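Local coordinates for protein dephospho-CoA kinase (PDB 4ZO4) that probably transfers a phosphate from ATP to the 3'-hydroxyl of dephospho-CoA, completing the last step of coenzyme A biosynthesis, at residues Lys31-Asp36 against Gln105-Glu110; His40-Glu45 against Arg97-Glu102; Asn111-Val116 against Gln197-Gly202. All coordinates share one frame; numbering follows the deposited sequence.

Contact 1: Lys31-Asp36 against Gln105-Glu110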
loop_
_atom_site.group_PDB
_atom_site.type_symbol
_atom_site.label_atom_id
_atom_site.label_comp_id
_atom_site.label_asym_id
_atom_site.label_seq_id
_atom_site.Cartn_x
_atom_site.Cartn_y
_atom_site.Cartn_z
ATOM N N LYS A 31 -26.877 -2.772 -26.190
ATOM C CA LYS A 31 -26.826 -3.515 -24.908
ATOM C C LYS A 31 -25.741 -3.002 -23.954
ATOM O O LYS A 31 -24.588 -2.880 -24.343
ATOM C CB LYS A 31 -26.526 -5.005 -25.162
ATOM C CG LYS A 31 -27.527 -5.752 -26.045
ATOM C CD LYS A 31 -28.741 -6.243 -25.255
ATOM C CE LYS A 31 -29.380 -7.463 -25.897
ATOM N NZ LYS A 31 -30.406 -8.102 -25.024
ATOM N N SER A 32 -26.102 -2.739 -22.704
ATOM C CA SER A 32 -25.100 -2.489 -21.659
ATOM C C SER A 32 -25.245 -3.444 -20.491
ATOM O O SER A 32 -26.355 -3.842 -20.138
ATOM C CB SER A 32 -25.241 -1.088 -21.099
ATOM O OG SER A 32 -26.437 -0.999 -20.338
ATOM N N ILE A 33 -24.123 -3.795 -19.876
ATOM C CA ILE A 33 -24.142 -4.461 -18.547
ATOM C C ILE A 33 -23.490 -3.543 -17.528
ATOM O O ILE A 33 -22.623 -2.736 -17.867
ATOM C CB ILE A 33 -23.459 -5.845 -18.558
ATOM C CG1 ILE A 33 -21.967 -5.728 -18.868
ATOM C CG2 ILE A 33 -24.132 -6.743 -19.586
ATOM C CD1 ILE A 33 -21.314 -7.050 -19.205
ATOM N N SER A 34 -23.933 -3.613 -16.291
ATOM C CA SER A 34 -23.318 -2.776 -15.237
ATOM C C SER A 34 -22.331 -3.574 -14.386
ATOM O O SER A 34 -22.670 -4.647 -13.877
ATOM C CB SER A 34 -24.379 -2.152 -14.350
ATOM O OG SER A 34 -23.783 -1.471 -13.259
ATOM N N ALA A 35 -21.115 -3.043 -14.228
ATOM C CA ALA A 35 -20.073 -3.711 -13.423
ATOM C C ALA A 35 -20.464 -3.703 -11.960
ATOM O O ALA A 35 -20.410 -4.746 -11.323
ATOM C CB ALA A 35 -18.709 -3.070 -13.616
ATOM N N ASP A 36 -20.922 -2.565 -11.446
ATOM C CA ASP A 36 -21.357 -2.494 -10.035
ATOM C C ASP A 36 -22.569 -3.333 -9.721
ATOM O O ASP A 36 -22.702 -3.807 -8.598
ATOM C CB ASP A 36 -21.644 -1.066 -9.596
ATOM C CG ASP A 36 -20.393 -0.281 -9.376
ATOM O OD1 ASP A 36 -19.296 -0.856 -9.599
ATOM O OD2 ASP A 36 -20.490 0.901 -8.971
ATOM N N GLN A 105 -19.058 -12.463 -23.238
ATOM C CA GLN A 105 -18.848 -13.453 -24.281
ATOM C C GLN A 105 -20.204 -13.856 -24.851
ATOM O O GLN A 105 -20.279 -14.416 -25.956
ATOM C CB GLN A 105 -18.115 -14.699 -23.740
ATOM C CG GLN A 105 -16.583 -14.618 -23.724
ATOM C CD GLN A 105 -15.919 -15.740 -22.905
ATOM O OE1 GLN A 105 -16.595 -16.617 -22.360
ATOM N NE2 GLN A 105 -14.586 -15.708 -22.814
ATOM N N ILE A 106 -21.276 -13.587 -24.103
ATOM C CA ILE A 106 -22.635 -13.776 -24.634
ATOM C C ILE A 106 -22.914 -12.742 -25.738
ATOM O O ILE A 106 -23.299 -13.100 -26.854
ATOM C CB ILE A 106 -23.699 -13.746 -23.499
ATOM C CG1 ILE A 106 -23.765 -15.128 -22.826
ATOM C CG2 ILE A 106 -25.089 -13.390 -24.017
ATOM C CD1 ILE A 106 -24.612 -15.180 -21.571
ATOM N N LEU A 107 -22.662 -11.476 -25.439
ATOM C CA LEU A 107 -23.026 -10.382 -26.317
ATOM C C LEU A 107 -22.031 -10.205 -27.448
ATOM O O LEU A 107 -22.390 -9.616 -28.473
ATOM C CB LEU A 107 -23.109 -9.087 -25.523
ATOM C CG LEU A 107 -23.908 -9.181 -24.232
ATOM C CD1 LEU A 107 -23.879 -7.871 -23.449
ATOM C CD2 LEU A 107 -25.329 -9.613 -24.560
ATOM N N ASP A 108 -20.791 -10.683 -27.275
ATOM C CA ASP A 108 -19.791 -10.584 -28.353
ATOM C C ASP A 108 -20.131 -11.499 -29.525
ATOM O O ASP A 108 -19.918 -11.142 -30.685
ATOM C CB ASP A 108 -18.369 -10.907 -27.886
ATOM C CG ASP A 108 -17.329 -10.622 -28.973
ATOM O OD1 ASP A 108 -17.211 -9.444 -29.380
ATOM O OD2 ASP A 108 -16.648 -11.561 -29.441
ATOM N N LYS A 109 -20.657 -12.677 -29.218
ATOM C CA LYS A 109 -21.049 -13.636 -30.248
ATOM C C LYS A 109 -22.393 -13.221 -30.850
ATOM O O LYS A 109 -22.689 -13.505 -32.014
ATOM C CB LYS A 109 -21.111 -15.050 -29.662
ATOM C CG LYS A 109 -19.849 -15.488 -28.919
ATOM C CD LYS A 109 -18.621 -15.540 -29.817
ATOM C CE LYS A 109 -17.366 -15.751 -28.989
ATOM N NZ LYS A 109 -16.259 -16.300 -29.825
ATOM N N GLU A 110 -23.182 -12.517 -30.043
ATOM C CA GLU A 110 -24.418 -11.868 -30.483
ATOM C C GLU A 110 -24.153 -10.768 -31.529
ATOM O O GLU A 110 -25.081 -10.077 -31.966
ATOM C CB GLU A 110 -25.088 -11.259 -29.260
ATOM C CG GLU A 110 -26.586 -11.121 -29.309
ATOM C CD GLU A 110 -27.113 -10.583 -27.986
ATOM O OE1 GLU A 110 -27.717 -9.488 -27.988
ATOM O OE2 GLU A 110 -26.897 -11.242 -26.938
#
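Lys31 and Leu107 mark the closest backbone approach, with their CA atoms 8.0 Å apart, where the strand 31-34 passes the last turn of helix 82-109. The strand forms an outer edge of the parallel five-stranded sheet of a P-loop NTPase fold, and it is bonded to strand 114-117 through Lys31 and Ile33. The helical turn is loosely bonded; the bond from Glu110 N to Ile106 O, 3.2 Å long, belongs to this last turn. Alternation along the strand turns Lys31 and Ile33 to the helix and Ser32 the other way, while a spacing of three residues brings Leu107 and Glu110 round to the strand. The apolar part is small. Leu107 directs a single methyl, CD1, to the sheet edge; CD1 meets the CG2 branch of Ile33 at 4.0 Å and lies 4.3 Å from Lys31 CB, so it reaches both strand residues that face the helix. Ile33 presents CG2 because its longer branch takes the place between backbone N and carbonyl carbon (chi1 64°), and the two side chains run alongside each other in opposite senses. Phe114 of the neighbouring strand touches both Lys31 and Leu107, and Met104 and Gln103 of the same helix also touch Ile33. At the exposed end of the contact, Lys31 crosses Glu110 at about a right angle. A bend at its second torsion (chi2 -83°) turns the lysine chain aside, and Glu110 meets it with an extended chain. The carboxylate comes nearer to the flank of the lysine chain than to its charged end: Glu110 OE1 lies 3.4 Å from Lys31 CE but 4.2 Å from Lys31 NZ, beyond salt-bridge range, where the opposite charges would attract only loosely.

Contact 2: His40-Glu45 against Arg97-Glu102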
loop_
_atom_site.group_PDB
_atom_site.type_symbol
_atom_site.label_atom_id
_atom_site.label_comp_id
_atom_site.label_asym_id
_atom_site.label_seq_id
_atom_site.Cartn_x
_atom_site.Cartn_y
_atom_site.Cartn_z
ATOM N N HIS A 40 -22.551 -6.151 -6.933
ATOM C CA HIS A 40 -23.455 -6.137 -5.804
ATOM C C HIS A 40 -24.124 -7.512 -5.684
ATOM O O HIS A 40 -24.336 -8.022 -4.562
ATOM C CB HIS A 40 -24.455 -4.974 -5.961
ATOM C CG HIS A 40 -25.528 -4.933 -4.913
ATOM N ND1 HIS A 40 -26.721 -4.269 -5.099
ATOM C CD2 HIS A 40 -25.603 -5.496 -3.682
ATOM C CE1 HIS A 40 -27.476 -4.411 -4.025
ATOM N NE2 HIS A 40 -26.823 -5.155 -3.152
ATOM N N LYS A 41 -24.385 -8.135 -6.831
ATOM C CA LYS A 41 -25.054 -9.444 -6.873
ATOM C C LYS A 41 -24.128 -10.592 -6.402
ATOM O O LYS A 41 -24.608 -11.658 -6.001
ATOM C CB LYS A 41 -25.603 -9.719 -8.293
ATOM C CG LYS A 41 -27.025 -10.310 -8.332
ATOM C CD LYS A 41 -27.036 -11.833 -8.489
ATOM C CE LYS A 41 -28.381 -12.466 -8.150
ATOM N NZ LYS A 41 -28.467 -12.765 -6.689
ATOM N N ILE A 42 -22.809 -10.387 -6.445
ATOM C CA ILE A 42 -21.872 -11.401 -5.965
ATOM C C ILE A 42 -22.002 -11.552 -4.445
ATOM O O ILE A 42 -22.052 -12.689 -3.930
ATOM C CB ILE A 42 -20.415 -11.062 -6.341
ATOM C CG1 ILE A 42 -20.141 -11.341 -7.824
ATOM C CG2 ILE A 42 -19.430 -11.841 -5.494
ATOM C CD1 ILE A 42 -20.708 -12.626 -8.351
ATOM N N LEU A 43 -22.090 -10.418 -3.745
ATOM C CA LEU A 43 -22.302 -10.430 -2.297
ATOM C C LEU A 43 -23.555 -11.197 -1.883
ATOM O O LEU A 43 -23.516 -11.922 -0.892
ATOM C CB LEU A 43 -22.380 -9.018 -1.746
ATOM C CG LEU A 43 -21.127 -8.197 -2.034
ATOM C CD1 LEU A 43 -21.240 -6.854 -1.326
ATOM C CD2 LEU A 43 -19.828 -8.920 -1.643
ATOM N N ASP A 44 -24.648 -11.050 -2.641
ATOM C CA ASP A 44 -25.899 -11.753 -2.339
ATOM C C ASP A 44 -25.867 -13.217 -2.738
ATOM O O ASP A 44 -26.462 -14.042 -2.059
ATOM C CB ASP A 44 -27.095 -11.083 -3.031
ATOM C CG ASP A 44 -27.504 -9.748 -2.391
ATOM O OD1 ASP A 44 -27.781 -9.705 -1.169
ATOM O OD2 ASP A 44 -27.589 -8.745 -3.126
ATOM N N GLU A 45 -25.223 -13.569 -3.849
ATOM C CA GLU A 45 -25.153 -14.999 -4.232
ATOM C C GLU A 45 -24.313 -15.771 -3.240
ATOM O O GLU A 45 -24.490 -16.955 -3.102
ATOM C CB GLU A 45 -24.528 -15.205 -5.610
ATOM C CG GLU A 45 -25.406 -14.833 -6.798
ATOM C CD GLU A 45 -24.631 -14.853 -8.113
ATOM O OE1 GLU A 45 -23.975 -15.891 -8.401
ATOM O OE2 GLU A 45 -24.676 -13.830 -8.850
ATOM N N ARG A 97 -14.773 -10.948 -11.817
ATOM C CA ARG A 97 -14.050 -11.163 -13.060
ATOM C C ARG A 97 -14.660 -12.239 -13.969
ATOM O O ARG A 97 -14.699 -12.076 -15.181
ATOM C CB ARG A 97 -12.606 -11.527 -12.727
ATOM C CG ARG A 97 -11.687 -11.866 -13.904
ATOM C CD ARG A 97 -10.972 -10.640 -14.460
ATOM N NE ARG A 97 -10.233 -10.936 -15.689
ATOM C CZ ARG A 97 -9.737 -10.019 -16.516
ATOM N NH1 ARG A 97 -9.897 -8.720 -16.272
ATOM N NH2 ARG A 97 -9.080 -10.402 -17.605
ATOM N N ALA A 98 -15.145 -13.333 -13.409
ATOM C CA ALA A 98 -15.691 -14.432 -14.237
ATOM C C ALA A 98 -17.133 -14.187 -14.618
ATOM O O ALA A 98 -17.566 -14.628 -15.684
ATOM C CB ALA A 98 -15.558 -15.774 -13.519
ATOM N N LYS A 99 -17.882 -13.514 -13.750
ATOM C CA LYS A 99 -19.244 -13.090 -14.079
ATOM C C LYS A 99 -19.278 -11.911 -15.069
ATOM O O LYS A 99 -20.159 -11.815 -15.899
ATOM C CB LYS A 99 -20.010 -12.723 -12.822
ATOM C CG LYS A 99 -21.454 -12.359 -13.093
ATOM C CD LYS A 99 -22.446 -12.983 -12.117
ATOM C CE LYS A 99 -22.873 -14.373 -12.583
ATOM N NZ LYS A 99 -24.351 -14.569 -12.498
ATOM N N ILE A 100 -18.327 -11.005 -14.999
ATOM C CA ILE A 100 -18.287 -9.976 -16.011
ATOM C C ILE A 100 -17.916 -10.608 -17.347
ATOM O O ILE A 100 -18.517 -10.285 -18.344
ATOM C CB ILE A 100 -17.319 -8.844 -15.635
ATOM C CG1 ILE A 100 -18.007 -7.917 -14.618
ATOM C CG2 ILE A 100 -16.917 -8.053 -16.867
ATOM C CD1 ILE A 100 -17.111 -6.832 -14.044
ATOM N N LEU A 101 -16.927 -11.498 -17.344
ATOM C CA LEU A 101 -16.436 -12.161 -18.548
ATOM C C LEU A 101 -17.381 -13.251 -19.028
ATOM O O LEU A 101 -17.217 -13.788 -20.120
ATOM C CB LEU A 101 -15.051 -12.750 -18.264
ATOM C CG LEU A 101 -14.240 -13.551 -19.299
ATOM C CD1 LEU A 101 -12.747 -13.370 -19.020
ATOM C CD2 LEU A 101 -14.571 -15.042 -19.320
ATOM N N GLU A 102 -18.360 -13.602 -18.207
ATOM C CA GLU A 102 -19.433 -14.520 -18.623
ATOM C C GLU A 102 -20.382 -13.772 -19.545
ATOM O O GLU A 102 -20.611 -14.177 -20.664
ATOM C CB GLU A 102 -20.170 -15.052 -17.380
ATOM C CG GLU A 102 -21.480 -15.788 -17.591
ATOM C CD GLU A 102 -22.180 -16.034 -16.261
ATOM O OE1 GLU A 102 -23.336 -15.584 -16.101
ATOM O OE2 GLU A 102 -21.560 -16.647 -15.357
#
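A salt-bridge network of Glu45, Lys99 and Glu102 spans the gap between two helices, 35-45 and 82-109, whose backbones come nearest at Ile42 and Lys99 with CA atoms 8.7 Å apart. Lys99 lies at the centre of the contact. Its NZ stands 3.7 Å from Glu45 OE2 on the facing helix and 3.9 Å from Glu102 OE1, one turn further along its own helix. Both are long bridges, so the ammonium group probably feels both carboxylates, neither of them closely paired with it. Glu45 and Lys99 reach for each other from opposite directions, the glutamate with its chain extended beyond CG. Lys99 CG lies opposite the backbone N (chi1 -176°), and the chain then bends at each later torsion, a folded course that also brings its CD within 4.0 Å of Glu45 OE2. Both helices belong to the all-helical run between strands 31-34 and 114-117, consistent with the helical CoA domain described for this family beside the P-loop core. Here the hydrocarbon part of the lysine does a second job: its CD lies 4.2 Å from Ile42 CD1, and the two side chains pass in opposite senses. Ile42, which is buried, also touches Lys95 and Ile96 of helix 82-109, and Lys99 also touches Ile38, one turn before Ile42. On another side of helix 35-45, Leu43 packs on Phe79 of the second subunit, which brings that part of the helix to the subunit interface. Glu45 lies in the last turn of helix 35-45, and its side chain leaves from the flank of that turn. Glu102, like Glu45, is exposed, whereas the Ile42 end of the contact is buried.

Contact 3: Asn111-Val116 against Gln197-Gly202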
loop_
_atom_site.group_PDB
_atom_site.type_symbol
_atom_site.label_atom_id
_atom_site.label_comp_id
_atom_site.label_asym_id
_atom_site.label_seq_id
_atom_site.Cartn_x
_atom_site.Cartn_y
_atom_site.Cartn_z
ATOM N N ASN A 111 -22.877 -10.566 -31.869
ATOM C CA ASN A 111 -22.445 -9.767 -33.023
ATOM C C ASN A 111 -23.020 -8.357 -33.169
ATOM O O ASN A 111 -23.063 -7.829 -34.268
ATOM C CB ASN A 111 -22.630 -10.573 -34.310
ATOM C CG ASN A 111 -21.419 -11.417 -34.634
ATOM O OD1 ASN A 111 -20.303 -10.893 -34.714
ATOM N ND2 ASN A 111 -21.621 -12.725 -34.818
ATOM N N LYS A 112 -23.433 -7.746 -32.061
ATOM C CA LYS A 112 -23.797 -6.340 -32.042
ATOM C C LYS A 112 -22.960 -5.644 -30.952
ATOM O O LYS A 112 -22.651 -6.253 -29.931
ATOM C CB LYS A 112 -25.296 -6.195 -31.775
ATOM C CG LYS A 112 -25.833 -4.797 -32.023
ATOM C CD LYS A 112 -27.149 -4.549 -31.298
ATOM C CE LYS A 112 -27.415 -3.054 -31.177
ATOM N NZ LYS A 112 -28.838 -2.743 -30.889
ATOM N N ALA A 113 -22.574 -4.387 -31.188
ATOM C CA ALA A 113 -21.803 -3.613 -30.215
ATOM C C ALA A 113 -22.551 -3.510 -28.909
ATOM O O ALA A 113 -23.797 -3.366 -28.916
ATOM C CB ALA A 113 -21.500 -2.221 -30.732
ATOM N N PHE A 114 -21.777 -3.589 -27.811
ATOM C CA PHE A 114 -22.281 -3.493 -26.440
ATOM C C PHE A 114 -21.297 -2.767 -25.485
ATOM O O PHE A 114 -20.087 -2.687 -25.736
ATOM C CB PHE A 114 -22.651 -4.889 -25.892
ATOM C CG PHE A 114 -21.469 -5.795 -25.645
ATOM C CD1 PHE A 114 -20.940 -5.944 -24.367
ATOM C CD2 PHE A 114 -20.897 -6.524 -26.689
ATOM C CE1 PHE A 114 -19.855 -6.782 -24.142
ATOM C CE2 PHE A 114 -19.811 -7.368 -26.471
ATOM C CZ PHE A 114 -19.290 -7.497 -25.193
ATOM N N PHE A 115 -21.853 -2.260 -24.382
ATOM C CA PHE A 115 -21.151 -1.395 -23.442
ATOM C C PHE A 115 -21.172 -1.924 -21.990
ATOM O O PHE A 115 -22.229 -2.146 -21.393
ATOM C CB PHE A 115 -21.737 0.026 -23.535
ATOM C CG PHE A 115 -21.516 0.671 -24.886
ATOM C CD1 PHE A 115 -20.269 1.180 -25.220
ATOM C CD2 PHE A 115 -22.535 0.722 -25.839
ATOM C CE1 PHE A 115 -20.032 1.739 -26.464
ATOM C CE2 PHE A 115 -22.300 1.276 -27.093
ATOM C CZ PHE A 115 -21.044 1.789 -27.401
ATOM N N VAL A 116 -19.986 -2.152 -21.446
ATOM C CA VAL A 116 -19.816 -2.538 -20.046
ATOM C C VAL A 116 -19.599 -1.254 -19.270
ATOM O O VAL A 116 -18.518 -0.639 -19.306
ATOM C CB VAL A 116 -18.576 -3.454 -19.848
ATOM C CG1 VAL A 116 -18.433 -3.871 -18.404
ATOM C CG2 VAL A 116 -18.638 -4.685 -20.756
ATOM N N GLN A 197 -22.845 6.399 -32.819
ATOM C CA GLN A 197 -22.998 6.236 -34.259
ATOM C C GLN A 197 -21.727 5.698 -34.904
ATOM O O GLN A 197 -21.772 4.707 -35.614
ATOM C CB GLN A 197 -23.330 7.569 -34.921
ATOM C CG GLN A 197 -24.756 8.074 -34.721
ATOM C CD GLN A 197 -25.059 9.290 -35.594
ATOM O OE1 GLN A 197 -24.413 10.357 -35.493
ATOM N NE2 GLN A 197 -26.049 9.129 -36.471
ATOM N N GLU A 198 -20.597 6.360 -34.666
ATOM C CA GLU A 198 -19.330 5.970 -35.302
ATOM C C GLU A 198 -18.997 4.522 -35.010
ATOM O O GLU A 198 -18.463 3.800 -35.846
ATOM C CB GLU A 198 -18.182 6.852 -34.814
ATOM C CG GLU A 198 -18.173 8.270 -35.354
ATOM C CD GLU A 198 -17.559 8.380 -36.742
ATOM O OE1 GLU A 198 -16.543 9.112 -36.859
ATOM O OE2 GLU A 198 -18.085 7.746 -37.700
ATOM N N ILE A 199 -19.306 4.118 -33.790
ATOM C CA ILE A 199 -19.246 2.736 -33.395
ATOM C C ILE A 199 -20.302 1.908 -34.123
ATOM O O ILE A 199 -19.994 0.808 -34.599
ATOM C CB ILE A 199 -19.452 2.626 -31.873
ATOM C CG1 ILE A 199 -18.140 2.925 -31.146
ATOM C CG2 ILE A 199 -19.974 1.248 -31.487
ATOM C CD1 ILE A 199 -18.291 3.078 -29.646
ATOM N N SER A 200 -21.541 2.416 -34.177
ATOM C CA SER A 200 -22.679 1.723 -34.836
ATOM C C SER A 200 -22.362 1.253 -36.277
ATOM O O SER A 200 -22.714 0.127 -36.667
ATOM C CB SER A 200 -23.936 2.619 -34.829
ATOM O OG SER A 200 -25.091 1.914 -35.266
ATOM N N LYS A 201 -21.659 2.104 -37.028
ATOM C CA LYS A 201 -21.180 1.765 -38.358
ATOM C C LYS A 201 -19.991 0.785 -38.354
ATOM O O LYS A 201 -19.471 0.447 -39.423
ATOM C CB LYS A 201 -20.757 3.039 -39.100
ATOM C CG LYS A 201 -21.811 4.145 -39.146
ATOM C CD LYS A 201 -21.304 5.387 -39.879
ATOM C CE LYS A 201 -22.366 6.490 -39.913
ATOM N NZ LYS A 201 -22.574 7.076 -41.280
ATOM N N GLY A 202 -19.557 0.328 -37.180
ATOM C CA GLY A 202 -18.273 -0.363 -37.050
ATOM C C GLY A 202 -17.085 0.470 -37.539
ATOM O O GLY A 202 -16.039 -0.086 -37.893
#
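Ile199 overlaps Ala113 with one branch and the ring of Phe115 with the other, where the end of helix 185-200 lies over a face of the parallel sheet of the P-loop fold. Its CG2 lies 3.9 Å from Ala113 CB, just ahead of strand 114-117. Its longer branch ends in CD1, which meets the Phe115 ring at the rim and in the plane of the ring, 3.8 Å from CZ; the methyl therefore abuts an edge and does not lie over a face. The two side chains come from opposite directions. The ring also meets Phe8 and Phe21, and Ile134 of strand 132-136 touches both Phe115 and Ile199, so this is part of a wider apolar layer. The intervening Phe114 faces the other way, onto helix 82-109. The backbones are nearest at Ala113 and Ser200, with CA atoms 7.1 Å apart. Three residues after Ile199 the helix ends in a Schellman motif: Gly202 adopts positive phi (57°), and its N bonds to Ile199 O at 2.7 Å.

Contact 3 is buried and wholly apolar, contact 2 is partly buried with charged groups at its exposed side, and contact 1 lies at the surface. Contacts 1 and 2 both use helix 82-109, against strand 31-34 in contact 1 and against helix 35-45, which follows that strand, in contact 2; they meet where Ala35 touches Ile100. Both pair a small apolar patch with lysine and glutamate, which form long salt bridges only in contact 2. Contacts 1 and 3 share the sheet: strands 31-34 and 114-117 are neighbours, and Lys31 O probably accepts a hydrogen bond from Phe115 N (2.8 Å). Contact 2, about 24 Å from contact 3 between centres, joins helices alone.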